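Local coordinates for cryptochrome DASH, chloroplastic/mitochondrial (PDB 2J4D), which repairs cyclobutane pyrimidine dimers in single-stranded DNA, carrying FAD and a folate light antenna, and may also act as a photoreceptor, at residues 137-142 / 167-172; 40-45 / 66-71; 460-465 / 477-482. All blocks are in the same frame, centred on the assembly; numbering follows the deposited sequence.

How the contacts relate
Contacts 1 and 2 are two strand pairings of one parallel sheet, and contact 3 lies on the far side of the chain's centre, its own centre about 54 Å from that of contact 1. The strands 41-46 and 138-142 are neighbours, so contacts 1 and 2 touch along them. Contact 2 is the more buried and largely aliphatic, apart from a carboxylate held at its start; contact 1, which takes in the outermost strand 168-172, mixes apolar packing with charged side chains at least partly open to solvent. Contact 3, partly buried in the FAD-binding region, relies instead on an arginine side chain gripping one backbone carbonyl.

Contact 1 (137-142 / 167-172); sequences RTVFAH and TKLELI
With CG turned away from its own carbonyl carbon (chi1 -79°), the Phe140 ring lies alongside the side chain of Glu170, both pointing the same way, and its CD1 comes to 3.4 Å from Glu170 CB. Glu170 then folds at chi2 (-68°), which carries its carboxylate away from the strand 138-142 while CG stays close to the ring's CE1. Ile172 CD1 meets the same ring at its edge. Two residues back along each strand, on the same face, Thr138 CG2 is pressed against Lys168 CG at 3.2 Å, tighter than usual for two carbons; the Thr138 hydroxyl is bonded to that of Thr42 on the next strand.

On the other face, Val139 CG1 packs on Leu169 CD1 at 3.9 Å and Ala141 CB on Leu171 CD2, close to helix 147-161, which links the two strands in a beta-alpha-beta crossover. The backbones run parallel in register. Glu170 N bonds to Val139 O at 2.8 Å. Ile172 N reaches Ala141 O at 2.7 Å. At the C-terminal end, His142 ND1 donates to Ile172 O at 3.2 Å from well above the carbonyl plane, while its NE2 binds Asn55 OD1.

Backbone bonds thus hold the pairing, and the methylenes of Lys168 and Glu170 join Phe140 and Ile172 in the packing of one face, while their charged ends can remain in solvent at this sheet edge.

Contact 2 (40-45 / 66-71); sequences GVTILW and DTILPV
Asp66 meets Gly40 in both directions at the start of the strand pair: Gly40 N donates to Asp66 OD2 at 2.7 Å, arriving from above the carboxylate plane, and Asp66 N donates to Gly40 O at 2.9 Å. The carboxylate swings back over the glycine because CG sits between the backbone N and the carbonyl carbon (chi1 55°), and the Thr67 hydroxyl steadies it by donating to OD1. With an alanine in place of Asp66, Gly40 N and the Thr67 hydroxyl would probably both lose their carboxylate acceptor, leaving the backbone bonds to Gly40 O to close this end.

Beyond this clasp the strands run parallel, with Leu69 N bonded to Thr42 O at 2.8 Å and Val71 N to Leu44 O at the same length. Thr42 CG2 lies beside Ile68 CG1, 3.8 Å away, on the face covered by helix 56-63. Ile43 CG2 crosses Val71 CG2 at 3.9 Å on the reverse face, where Leu130 and Phe134 of helix 123-134 pack on Ile43 and Leu69 respectively.

Helix 56-63 joins the two strands as a beta-alpha-beta unit. With strand order 3-2-1-4-5 and helices on both faces, this is the Rossmann-like alpha/beta domain of photolyases and cryptochromes.

Contact 3 (460-465 / 477-482); sequences EGEYVA and EKRHWP
Contact 3 is a side-chain-to-backbone clasp in the FAD-binding region, joining the start of helix 462-467 to the loop that precedes helix 483-486. Arg479 carries it. Its NE and NH2 both donate to Glu460 O, each at 3.2 Å, a side-on grip in which NE lies on a lone pair in the carbonyl plane and NH2 is tilted from that plane. Bends at chi2 (-105°) and chi3 (-96°) bring the guanidinium round to this oxygen. Ala465 CB rests over the centre of one face, 3.6 Å from Arg479 CZ. Glu462 OE2 adds a long salt bridge to Arg479 NH2 at 3.9 Å, the two flat groups being almost perpendicular.

Gly461 is the N-cap of the helix, its carbonyl accepting from Ala465 N. Its positive phi suits glycine, and a beta carbon there would clash with Arg479 CB. Asp458, just upstream, receives the backbone N-H groups of Tyr463 and Val464 on its carboxylate and so ties down the first turn.

Beside the arginine, His480 lays CE1 against Val464 CG1 at 3.5 Å, approached obliquely. The neighbouring ring atom, NE2, is hydrogen-bonded to Asp458 O, while Val464 also packs on Pro374 and Ala378 of helix 374-386.

Contact 1 (137-142 / 167-172)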
ATOM      1  N   ARG A 137     -12.649 -28.176  -0.974  1.00 33.51           N
ATOM      2  CA  ARG A 137     -13.761 -28.026  -0.044  1.00 35.38           C
ATOM      3  C   ARG A 137     -13.951 -26.555   0.302  1.00 34.24           C
ATOM      4  O   ARG A 137     -15.049 -26.117   0.644  1.00 33.00           O
ATOM      5  CB  ARG A 137     -13.479 -28.786   1.251  1.00 40.09           C
ATOM      6  CG  ARG A 137     -13.089 -30.237   1.066  1.00 45.29           C
ATOM      7  CD  ARG A 137     -12.946 -30.925   2.416  1.00 50.77           C
ATOM      8  NE  ARG A 137     -12.583 -32.330   2.275  1.00 56.29           N
ATOM      9  CZ  ARG A 137     -12.409 -33.163   3.296  1.00 60.15           C
ATOM     10  NH1 ARG A 137     -12.568 -32.732   4.542  1.00 62.02           N
ATOM     11  NH2 ARG A 137     -12.074 -34.426   3.073  1.00 61.23           N
ATOM     12  N   THR A 138     -12.871 -25.793   0.199  1.00 30.86           N
ATOM     13  CA  THR A 138     -12.914 -24.388   0.562  1.00 26.81           C
ATOM     14  C   THR A 138     -11.976 -23.524  -0.268  1.00 23.19           C
ATOM     15  O   THR A 138     -11.054 -24.020  -0.916  1.00 20.73           O
ATOM     16  CB  THR A 138     -12.467 -24.214   2.014  1.00 29.31           C
ATOM     17  OG1 THR A 138     -11.174 -24.816   2.163  1.00 35.17           O
ATOM     18  CG2 THR A 138     -13.420 -24.887   2.974  1.00 30.61           C
ATOM     19  N   VAL A 139     -12.246 -22.223  -0.253  1.00 20.67           N
ATOM     20  CA  VAL A 139     -11.388 -21.240  -0.899  1.00 19.96           C
ATOM     21  C   VAL A 139     -11.171 -20.228   0.226  1.00 19.80           C
ATOM     22  O   VAL A 139     -12.134 -19.647   0.736  1.00 20.29           O
ATOM     23  CB  VAL A 139     -12.061 -20.522  -2.083  1.00 20.31           C
ATOM     24  CG1 VAL A 139     -11.131 -19.414  -2.601  1.00 20.71           C
ATOM     25  CG2 VAL A 139     -12.367 -21.513  -3.200  1.00 20.74           C
ATOM     26  N   PHE A 140      -9.918 -20.062   0.631  1.00 19.83           N
ATOM     27  CA  PHE A 140      -9.541 -19.128   1.689  1.00 18.79           C
ATOM     28  C   PHE A 140      -8.968 -17.853   1.079  1.00 19.25           C
ATOM     29  O   PHE A 140      -8.268 -17.902   0.070  1.00 17.85           O
ATOM     30  CB  PHE A 140      -8.471 -19.755   2.591  1.00 21.62           C
ATOM     31  CG  PHE A 140      -9.014 -20.728   3.593  1.00 24.12           C
ATOM     32  CD1 PHE A 140      -9.595 -20.276   4.771  1.00 26.13           C
ATOM     33  CD2 PHE A 140      -8.962 -22.098   3.353  1.00 24.74           C
ATOM     34  CE1 PHE A 140     -10.118 -21.176   5.701  1.00 28.04           C
ATOM     35  CE2 PHE A 140      -9.481 -23.005   4.274  1.00 26.93           C
ATOM     36  CZ  PHE A 140     -10.060 -22.542   5.452  1.00 24.19           C
ATOM     37  N   ALA A 141      -9.264 -16.718   1.701  1.00 19.19           N
ATOM     38  CA  ALA A 141      -8.745 -15.442   1.234  1.00 19.76           C
ATOM     39  C   ALA A 141      -8.897 -14.428   2.352  1.00 19.75           C
ATOM     40  O   ALA A 141      -9.647 -14.645   3.306  1.00 18.77           O
ATOM     41  CB  ALA A 141      -9.504 -14.973   0.001  1.00 18.74           C
ATOM     42  N   HIS A 142      -8.171 -13.325   2.241  1.00 20.20           N
ATOM     43  CA  HIS A 142      -8.276 -12.275   3.235  1.00 17.67           C
ATOM     44  C   HIS A 142      -9.470 -11.410   2.892  1.00 18.07           C
ATOM     45  O   HIS A 142      -9.768 -11.181   1.722  1.00 16.08           O
ATOM     46  CB  HIS A 142      -7.006 -11.431   3.258  1.00 18.84           C
ATOM     47  CG  HIS A 142      -5.912 -12.040   4.073  1.00 20.54           C
ATOM     48  ND1 HIS A 142      -5.999 -12.182   5.442  1.00 27.84           N
ATOM     49  CD2 HIS A 142      -4.717 -12.560   3.716  1.00 15.00           C
ATOM     50  CE1 HIS A 142      -4.902 -12.764   5.893  1.00 24.01           C
ATOM     51  NE2 HIS A 142      -4.106 -13.004   4.866  1.00 24.63           N
ATOM     52  N   THR A 167     -18.546 -26.349  -1.812  1.00 45.79           N
ATOM     53  CA  THR A 167     -17.399 -25.406  -1.749  1.00 43.77           C
ATOM     54  C   THR A 167     -17.743 -24.025  -1.147  1.00 41.34           C
ATOM     55  O   THR A 167     -18.506 -23.239  -1.709  1.00 41.30           O
ATOM     56  CB  THR A 167     -16.685 -25.174  -3.120  1.00 42.96           C
ATOM     57  OG1 THR A 167     -16.102 -26.401  -3.596  1.00 46.66           O
ATOM     58  CG2 THR A 167     -15.513 -24.230  -2.934  1.00 44.79           C
ATOM     59  N   LYS A 168     -17.187 -23.616   0.002  1.00 45.21           N
ATOM     60  CA  LYS A 168     -17.260 -22.440   0.789  1.00 42.62           C
ATOM     61  C   LYS A 168     -16.108 -21.472   0.705  1.00 37.47           C
ATOM     62  O   LYS A 168     -14.944 -21.859   0.746  1.00 35.36           O
ATOM     63  CB  LYS A 168     -17.476 -22.916   2.225  1.00 45.48           C
ATOM     64  CG  LYS A 168     -16.542 -24.058   2.679  1.00 54.32           C
ATOM     65  CD  LYS A 168     -17.347 -25.277   3.150  1.00 59.14           C
ATOM     66  CE  LYS A 168     -16.480 -26.534   3.321  1.00 61.01           C
ATOM     67  NZ  LYS A 168     -15.849 -26.685   4.670  1.00 63.21           N
ATOM     68  N   LEU A 169     -16.465 -20.199   0.584  1.00 33.45           N
ATOM     69  CA  LEU A 169     -15.476 -19.138   0.570  1.00 29.20           C
ATOM     70  C   LEU A 169     -15.288 -18.713   2.029  1.00 28.06           C
ATOM     71  O   LEU A 169     -16.241 -18.305   2.690  1.00 28.10           O
ATOM     72  CB  LEU A 169     -15.955 -17.934  -0.251  1.00 25.74           C
ATOM     73  CG  LEU A 169     -15.029 -16.706  -0.235  1.00 28.52           C
ATOM     74  CD1 LEU A 169     -13.683 -17.063  -0.850  1.00 23.43           C
ATOM     75  CD2 LEU A 169     -15.662 -15.559  -1.006  1.00 26.94           C
ATOM     76  N   GLU A 170     -14.063 -18.821   2.526  1.00 24.69           N
ATOM     77  CA  GLU A 170     -13.746 -18.454   3.905  1.00 26.54           C
ATOM     78  C   GLU A 170     -12.871 -17.208   3.879  1.00 22.77           C
ATOM     79  O   GLU A 170     -11.706 -17.300   3.499  1.00 22.48           O
ATOM     80  CB  GLU A 170     -12.956 -19.574   4.585  1.00 28.80           C
ATOM     81  CG  GLU A 170     -13.677 -20.901   4.707  1.00 41.85           C
ATOM     82  CD  GLU A 170     -14.851 -20.835   5.658  1.00 46.40           C
ATOM     83  OE1 GLU A 170     -14.872 -19.918   6.513  1.00 49.09           O
ATOM     84  OE2 GLU A 170     -15.744 -21.704   5.559  1.00 52.86           O
ATOM     85  N   LEU A 171     -13.426 -16.068   4.283  1.00 21.66           N
ATOM     86  CA  LEU A 171     -12.683 -14.804   4.290  1.00 21.58           C
ATOM     87  C   LEU A 171     -12.106 -14.562   5.681  1.00 21.68           C
ATOM     88  O   LEU A 171     -12.818 -14.613   6.679  1.00 21.13           O
ATOM     89  CB  LEU A 171     -13.610 -13.657   3.864  1.00 17.52           C
ATOM     90  CG  LEU A 171     -14.169 -13.850   2.441  1.00 19.14           C
ATOM     91  CD1 LEU A 171     -15.263 -12.857   2.143  1.00 17.34           C
ATOM     92  CD2 LEU A 171     -13.035 -13.716   1.434  1.00 21.40           C
ATOM     93  N   ILE A 172     -10.806 -14.297   5.739  1.00 22.07           N
ATOM     94  CA  ILE A 172     -10.120 -14.101   7.005  1.00 19.54           C
ATOM     95  C   ILE A 172      -9.693 -12.652   7.203  1.00 20.36           C
ATOM     96  O   ILE A 172      -9.131 -12.040   6.297  1.00 15.93           O
ATOM     97  CB  ILE A 172      -8.854 -14.981   7.051  1.00 22.34           C
ATOM     98  CG1 ILE A 172      -9.202 -16.415   6.639  1.00 21.67           C
ATOM     99  CG2 ILE A 172      -8.218 -14.926   8.428  1.00 21.30           C
ATOM    100  CD1 ILE A 172     -10.284 -17.051   7.477  1.00 25.62           C
TER

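Contact 2 (40-45 / 66-71)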
ATOM      1  N   GLY A  40      -8.591 -33.145   2.748  1.00 28.86           N
ATOM      2  CA  GLY A  40      -8.866 -32.746   1.378  1.00 26.75           C
ATOM      3  C   GLY A  40      -8.167 -31.520   0.822  1.00 27.82           C
ATOM      4  O   GLY A  40      -7.287 -30.922   1.451  1.00 26.85           O
ATOM      5  N   VAL A  41      -8.590 -31.138  -0.375  1.00 27.16           N
ATOM      6  CA  VAL A  41      -8.022 -30.004  -1.081  1.00 27.58           C
ATOM      7  C   VAL A  41      -8.629 -28.653  -0.716  1.00 27.26           C
ATOM      8  O   VAL A  41      -9.831 -28.538  -0.474  1.00 25.94           O
ATOM      9  CB  VAL A  41      -8.174 -30.193  -2.605  1.00 29.34           C
ATOM     10  CG1 VAL A  41      -7.657 -28.962  -3.345  1.00 25.85           C
ATOM     11  CG2 VAL A  41      -7.423 -31.438  -3.049  1.00 30.05           C
ATOM     12  N   THR A  42      -7.778 -27.633  -0.676  1.00 26.54           N
ATOM     13  CA  THR A  42      -8.229 -26.275  -0.408  1.00 25.96           C
ATOM     14  C   THR A  42      -7.528 -25.358  -1.404  1.00 24.86           C
ATOM     15  O   THR A  42      -6.422 -25.647  -1.869  1.00 28.15           O
ATOM     16  CB  THR A  42      -7.884 -25.794   1.024  1.00 26.72           C
ATOM     17  OG1 THR A  42      -8.489 -24.513   1.251  1.00 28.03           O
ATOM     18  CG2 THR A  42      -6.377 -25.649   1.199  1.00 22.77           C
ATOM     19  N   ILE A  43      -8.187 -24.265  -1.748  1.00 23.56           N
ATOM     20  CA  ILE A  43      -7.610 -23.296  -2.658  1.00 21.20           C
ATOM     21  C   ILE A  43      -7.324 -22.049  -1.832  1.00 20.37           C
ATOM     22  O   ILE A  43      -8.171 -21.626  -1.047  1.00 20.92           O
ATOM     23  CB  ILE A  43      -8.605 -22.934  -3.789  1.00 22.82           C
ATOM     24  CG1 ILE A  43      -8.740 -24.119  -4.751  1.00 22.68           C
ATOM     25  CG2 ILE A  43      -8.141 -21.652  -4.512  1.00 19.20           C
ATOM     26  CD1 ILE A  43      -9.889 -23.996  -5.752  1.00 26.19           C
ATOM     27  N   LEU A  44      -6.125 -21.491  -1.983  1.00 20.92           N
ATOM     28  CA  LEU A  44      -5.758 -20.262  -1.285  1.00 21.18           C
ATOM     29  C   LEU A  44      -5.744 -19.160  -2.344  1.00 20.40           C
ATOM     30  O   LEU A  44      -4.911 -19.161  -3.255  1.00 20.27           O
ATOM     31  CB  LEU A  44      -4.370 -20.376  -0.642  1.00 21.34           C
ATOM     32  CG  LEU A  44      -3.851 -19.116   0.070  1.00 18.71           C
ATOM     33  CD1 LEU A  44      -4.829 -18.662   1.149  1.00 18.42           C
ATOM     34  CD2 LEU A  44      -2.481 -19.423   0.686  1.00 20.30           C
ATOM     35  N   TRP A  45      -6.679 -18.229  -2.218  1.00 18.37           N
ATOM     36  CA  TRP A  45      -6.809 -17.129  -3.171  1.00 16.67           C
ATOM     37  C   TRP A  45      -6.115 -15.861  -2.666  1.00 18.46           C
ATOM     38  O   TRP A  45      -6.551 -15.241  -1.691  1.00 17.94           O
ATOM     39  CB  TRP A  45      -8.302 -16.892  -3.445  1.00 15.22           C
ATOM     40  CG  TRP A  45      -8.644 -15.651  -4.225  1.00 14.12           C
ATOM     41  CD1 TRP A  45      -7.925 -15.082  -5.233  1.00 17.85           C
ATOM     42  CD2 TRP A  45      -9.813 -14.843  -4.059  1.00 17.43           C
ATOM     43  NE1 TRP A  45      -8.575 -13.960  -5.705  1.00 18.57           N
ATOM     44  CE2 TRP A  45      -9.737 -13.793  -5.002  1.00 20.96           C
ATOM     45  CE3 TRP A  45     -10.926 -14.908  -3.204  1.00 17.78           C
ATOM     46  CZ2 TRP A  45     -10.730 -12.809  -5.114  1.00 20.93           C
ATOM     47  CZ3 TRP A  45     -11.914 -13.934  -3.316  1.00 18.88           C
ATOM     48  CH2 TRP A  45     -11.809 -12.897  -4.265  1.00 20.45           C
ATOM     49  N   ASP A  66      -5.206 -31.194   3.388  1.00 25.81           N
ATOM     50  CA  ASP A  66      -4.055 -32.081   3.273  1.00 28.60           C
ATOM     51  C   ASP A  66      -3.308 -31.692   2.009  1.00 26.75           C
ATOM     52  O   ASP A  66      -2.182 -32.144   1.771  1.00 27.50           O
ATOM     53  CB  ASP A  66      -4.453 -33.569   3.231  1.00 30.42           C
ATOM     54  CG  ASP A  66      -5.449 -33.897   2.131  1.00 34.34           C
ATOM     55  OD1 ASP A  66      -5.292 -33.417   0.987  1.00 37.10           O
ATOM     56  OD2 ASP A  66      -6.393 -34.666   2.415  1.00 38.44           O
ATOM     57  N   THR A  67      -3.926 -30.813   1.220  1.00 25.61           N
ATOM     58  CA  THR A  67      -3.346 -30.343  -0.039  1.00 24.07           C
ATOM     59  C   THR A  67      -3.796 -28.908  -0.325  1.00 24.09           C
ATOM     60  O   THR A  67      -4.969 -28.581  -0.167  1.00 25.20           O
ATOM     61  CB  THR A  67      -3.794 -31.247  -1.202  1.00 26.34           C
ATOM     62  OG1 THR A  67      -3.514 -32.610  -0.870  1.00 34.20           O
ATOM     63  CG2 THR A  67      -3.047 -30.897  -2.475  1.00 26.52           C
ATOM     64  N   ILE A  68      -2.872 -28.054  -0.754  1.00 23.49           N
ATOM     65  CA  ILE A  68      -3.217 -26.656  -1.033  1.00 23.03           C
ATOM     66  C   ILE A  68      -2.925 -26.238  -2.458  1.00 19.33           C
ATOM     67  O   ILE A  68      -1.884 -26.581  -3.004  1.00 20.17           O
ATOM     68  CB  ILE A  68      -2.415 -25.673  -0.141  1.00 22.88           C
ATOM     69  CG1 ILE A  68      -2.628 -25.994   1.335  1.00 22.51           C
ATOM     70  CG2 ILE A  68      -2.835 -24.230  -0.460  1.00 22.36           C
ATOM     71  CD1 ILE A  68      -1.657 -25.255   2.256  1.00 25.52           C
ATOM     72  N   LEU A  69      -3.841 -25.478  -3.052  1.00 20.41           N
ATOM     73  CA  LEU A  69      -3.636 -24.960  -4.399  1.00 20.44           C
ATOM     74  C   LEU A  69      -3.651 -23.429  -4.318  1.00 22.29           C
ATOM     75  O   LEU A  69      -4.715 -22.819  -4.303  1.00 22.08           O
ATOM     76  CB  LEU A  69      -4.744 -25.427  -5.353  1.00 23.01           C
ATOM     77  CG  LEU A  69      -4.692 -24.791  -6.746  1.00 22.08           C
ATOM     78  CD1 LEU A  69      -3.313 -24.991  -7.353  1.00 25.85           C
ATOM     79  CD2 LEU A  69      -5.757 -25.413  -7.643  1.00 26.55           C
ATOM     80  N   PRO A  70      -2.469 -22.796  -4.231  1.00 21.79           N
ATOM     81  CA  PRO A  70      -2.365 -21.329  -4.152  1.00 20.17           C
ATOM     82  C   PRO A  70      -2.645 -20.716  -5.522  1.00 21.35           C
ATOM     83  O   PRO A  70      -2.101 -21.159  -6.535  1.00 21.05           O
ATOM     84  CB  PRO A  70      -0.914 -21.098  -3.718  1.00 22.08           C
ATOM     85  CG  PRO A  70      -0.521 -22.406  -3.059  1.00 19.63           C
ATOM     86  CD  PRO A  70      -1.167 -23.428  -3.959  1.00 20.06           C
ATOM     87  N   VAL A  71      -3.480 -19.686  -5.554  1.00 19.84           N
ATOM     88  CA  VAL A  71      -3.840 -19.060  -6.817  1.00 19.49           C
ATOM     89  C   VAL A  71      -3.859 -17.539  -6.773  1.00 20.78           C
ATOM     90  O   VAL A  71      -4.240 -16.948  -5.766  1.00 20.89           O
ATOM     91  CB  VAL A  71      -5.261 -19.484  -7.253  1.00 19.87           C
ATOM     92  CG1 VAL A  71      -5.571 -18.926  -8.637  1.00 23.02           C
ATOM     93  CG2 VAL A  71      -5.391 -21.000  -7.230  1.00 24.49           C
TER

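Contact 3 (460-465 / 477-482)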
ATOM      1  N   GLU A 460      16.796  24.862   1.917  1.00 36.74           N
ATOM      2  CA  GLU A 460      17.887  25.024   0.961  1.00 38.15           C
ATOM      3  C   GLU A 460      17.447  24.766  -0.484  1.00 38.17           C
ATOM      4  O   GLU A 460      18.245  24.890  -1.420  1.00 36.77           O
ATOM      5  CB  GLU A 460      19.039  24.080   1.314  1.00 43.69           C
ATOM      6  CG  GLU A 460      19.522  24.176   2.753  1.00 51.40           C
ATOM      7  CD  GLU A 460      19.869  25.594   3.156  1.00 56.38           C
ATOM      8  OE1 GLU A 460      19.057  26.235   3.858  1.00 60.81           O
ATOM      9  OE2 GLU A 460      20.953  26.071   2.761  1.00 59.81           O
ATOM     10  N   GLY A 461      16.179  24.412  -0.662  1.00 35.50           N
ATOM     11  CA  GLY A 461      15.672  24.134  -1.996  1.00 33.97           C
ATOM     12  C   GLY A 461      16.331  22.896  -2.566  1.00 31.13           C
ATOM     13  O   GLY A 461      16.312  22.659  -3.773  1.00 32.33           O
ATOM     14  N   GLU A 462      16.920  22.101  -1.684  1.00 30.06           N
ATOM     15  CA  GLU A 462      17.600  20.877  -2.080  1.00 31.92           C
ATOM     16  C   GLU A 462      16.638  19.914  -2.790  1.00 30.27           C
ATOM     17  O   GLU A 462      16.992  19.291  -3.793  1.00 28.51           O
ATOM     18  CB  GLU A 462      18.179  20.197  -0.841  1.00 38.65           C
ATOM     19  CG  GLU A 462      19.455  19.429  -1.084  1.00 50.12           C
ATOM     20  CD  GLU A 462      20.615  20.350  -1.404  1.00 55.99           C
ATOM     21  OE1 GLU A 462      20.896  21.252  -0.586  1.00 62.09           O
ATOM     22  OE2 GLU A 462      21.245  20.177  -2.469  1.00 58.44           O
ATOM     23  N   TYR A 463      15.420  19.796  -2.264  1.00 26.78           N
ATOM     24  CA  TYR A 463      14.432  18.890  -2.850  1.00 26.15           C
ATOM     25  C   TYR A 463      13.953  19.332  -4.231  1.00 23.24           C
ATOM     26  O   TYR A 463      14.012  18.561  -5.185  1.00 24.10           O
ATOM     27  CB  TYR A 463      13.221  18.731  -1.918  1.00 23.89           C
ATOM     28  CG  TYR A 463      12.096  17.905  -2.524  1.00 25.65           C
ATOM     29  CD1 TYR A 463      12.206  16.518  -2.648  1.00 25.28           C
ATOM     30  CD2 TYR A 463      10.947  18.519  -3.016  1.00 27.47           C
ATOM     31  CE1 TYR A 463      11.197  15.764  -3.253  1.00 25.56           C
ATOM     32  CE2 TYR A 463       9.930  17.774  -3.623  1.00 26.06           C
ATOM     33  CZ  TYR A 463      10.065  16.401  -3.738  1.00 22.92           C
ATOM     34  OH  TYR A 463       9.073  15.673  -4.351  1.00 22.54           O
ATOM     35  N   VAL A 464      13.473  20.563  -4.351  1.00 24.34           N
ATOM     36  CA  VAL A 464      12.999  21.016  -5.652  1.00 25.75           C
ATOM     37  C   VAL A 464      14.122  21.035  -6.691  1.00 27.36           C
ATOM     38  O   VAL A 464      13.881  20.796  -7.874  1.00 27.20           O
ATOM     39  CB  VAL A 464      12.331  22.403  -5.569  1.00 25.12           C
ATOM     40  CG1 VAL A 464      11.158  22.338  -4.610  1.00 23.42           C
ATOM     41  CG2 VAL A 464      13.331  23.460  -5.124  1.00 25.71           C
ATOM     42  N   ALA A 465      15.348  21.287  -6.241  1.00 28.07           N
ATOM     43  CA  ALA A 465      16.507  21.335  -7.138  1.00 29.79           C
ATOM     44  C   ALA A 465      16.856  19.956  -7.688  1.00 29.87           C
ATOM     45  O   ALA A 465      17.295  19.820  -8.834  1.00 28.61           O
ATOM     46  CB  ALA A 465      17.719  21.921  -6.403  1.00 31.56           C
ATOM     47  N   GLU A 477      16.212  30.816  -1.966  1.00 60.55           N
ATOM     48  CA  GLU A 477      15.490  32.059  -2.172  1.00 61.31           C
ATOM     49  C   GLU A 477      14.992  32.056  -3.610  1.00 59.61           C
ATOM     50  O   GLU A 477      13.798  32.211  -3.857  1.00 60.78           O
ATOM     51  CB  GLU A 477      16.401  33.276  -1.928  1.00 65.93           C
ATOM     52  CG  GLU A 477      17.304  33.211  -0.679  1.00 73.42           C
ATOM     53  CD  GLU A 477      16.879  32.163   0.344  1.00 78.54           C
ATOM     54  OE1 GLU A 477      15.661  31.989   0.567  1.00 80.29           O
ATOM     55  OE2 GLU A 477      17.773  31.520   0.939  1.00 82.19           O
ATOM     56  N   LYS A 478      15.899  31.875  -4.564  1.00 56.14           N
ATOM     57  CA  LYS A 478      15.480  31.830  -5.956  1.00 54.05           C
ATOM     58  C   LYS A 478      14.944  30.445  -6.265  1.00 50.62           C
ATOM     59  O   LYS A 478      14.049  30.289  -7.090  1.00 49.15           O
ATOM     60  CB  LYS A 478      16.639  32.167  -6.900  1.00 57.66           C
ATOM     61  CG  LYS A 478      16.936  33.660  -6.988  1.00 61.72           C
ATOM     62  CD  LYS A 478      15.663  34.473  -7.274  1.00 64.77           C
ATOM     63  CE  LYS A 478      15.466  34.775  -8.757  1.00 67.20           C
ATOM     64  NZ  LYS A 478      14.184  35.509  -9.016  1.00 67.02           N
ATOM     65  N   ARG A 479      15.485  29.441  -5.585  1.00 46.88           N
ATOM     66  CA  ARG A 479      15.048  28.072  -5.794  1.00 45.78           C
ATOM     67  C   ARG A 479      13.539  27.963  -5.615  1.00 44.83           C
ATOM     68  O   ARG A 479      12.878  27.242  -6.353  1.00 44.73           O
ATOM     69  CB  ARG A 479      15.757  27.137  -4.817  1.00 43.50           C
ATOM     70  CG  ARG A 479      17.257  27.362  -4.765  1.00 46.19           C
ATOM     71  CD  ARG A 479      18.059  26.297  -5.488  1.00 41.94           C
ATOM     72  NE  ARG A 479      18.519  25.277  -4.556  1.00 40.77           N
ATOM     73  CZ  ARG A 479      19.613  24.544  -4.726  1.00 37.81           C
ATOM     74  NH1 ARG A 479      20.372  24.717  -5.797  1.00 40.08           N
ATOM     75  NH2 ARG A 479      19.947  23.633  -3.820  1.00 38.28           N
ATOM     76  N   HIS A 480      12.980  28.687  -4.650  1.00 44.57           N
ATOM     77  CA  HIS A 480      11.541  28.609  -4.438  1.00 46.95           C
ATOM     78  C   HIS A 480      10.712  29.704  -5.084  1.00 47.48           C
ATOM     79  O   HIS A 480       9.497  29.569  -5.213  1.00 48.77           O
ATOM     80  CB  HIS A 480      11.232  28.502  -2.947  1.00 49.84           C
ATOM     81  CG  HIS A 480      11.456  27.125  -2.401  1.00 52.87           C
ATOM     82  ND1 HIS A 480      10.746  26.029  -2.846  1.00 52.13           N
ATOM     83  CD2 HIS A 480      12.342  26.655  -1.490  1.00 51.81           C
ATOM     84  CE1 HIS A 480      11.188  24.943  -2.235  1.00 51.87           C
ATOM     85  NE2 HIS A 480      12.157  25.295  -1.408  1.00 51.88           N
ATOM     86  N   TRP A 481      11.366  30.785  -5.495  1.00 46.11           N
ATOM     87  CA  TRP A 481      10.679  31.881  -6.179  1.00 46.41           C
ATOM     88  C   TRP A 481      11.638  32.325  -7.271  1.00 43.53           C
ATOM     89  O   TRP A 481      12.218  33.407  -7.220  1.00 43.16           O
ATOM     90  CB  TRP A 481      10.354  33.012  -5.198  1.00 50.09           C
ATOM     91  CG  TRP A 481       9.520  32.507  -4.061  1.00 58.50           C
ATOM     92  CD1 TRP A 481       9.960  32.142  -2.819  1.00 60.43           C
ATOM     93  CD2 TRP A 481       8.123  32.171  -4.105  1.00 61.78           C
ATOM     94  NE1 TRP A 481       8.929  31.591  -2.090  1.00 63.41           N
ATOM     95  CE2 TRP A 481       7.791  31.596  -2.854  1.00 63.48           C
ATOM     96  CE3 TRP A 481       7.122  32.294  -5.083  1.00 61.77           C
ATOM     97  CZ2 TRP A 481       6.497  31.144  -2.554  1.00 64.94           C
ATOM     98  CZ3 TRP A 481       5.835  31.844  -4.784  1.00 62.57           C
ATOM     99  CH2 TRP A 481       5.536  31.276  -3.528  1.00 64.57           C
ATOM    100  N   PRO A 482      11.814  31.465  -8.285  1.00 41.43           N
ATOM    101  CA  PRO A 482      12.692  31.661  -9.439  1.00 39.14           C
ATOM    102  C   PRO A 482      12.203  32.667 -10.468  1.00 38.65           C
ATOM    103  O   PRO A 482      12.989  33.168 -11.271  1.00 40.28           O
ATOM    104  CB  PRO A 482      12.786  30.259 -10.020  1.00 37.63           C
ATOM    105  CG  PRO A 482      11.377  29.771  -9.843  1.00 39.85           C
ATOM    106  CD  PRO A 482      11.044  30.213  -8.429  1.00 39.77           C
TER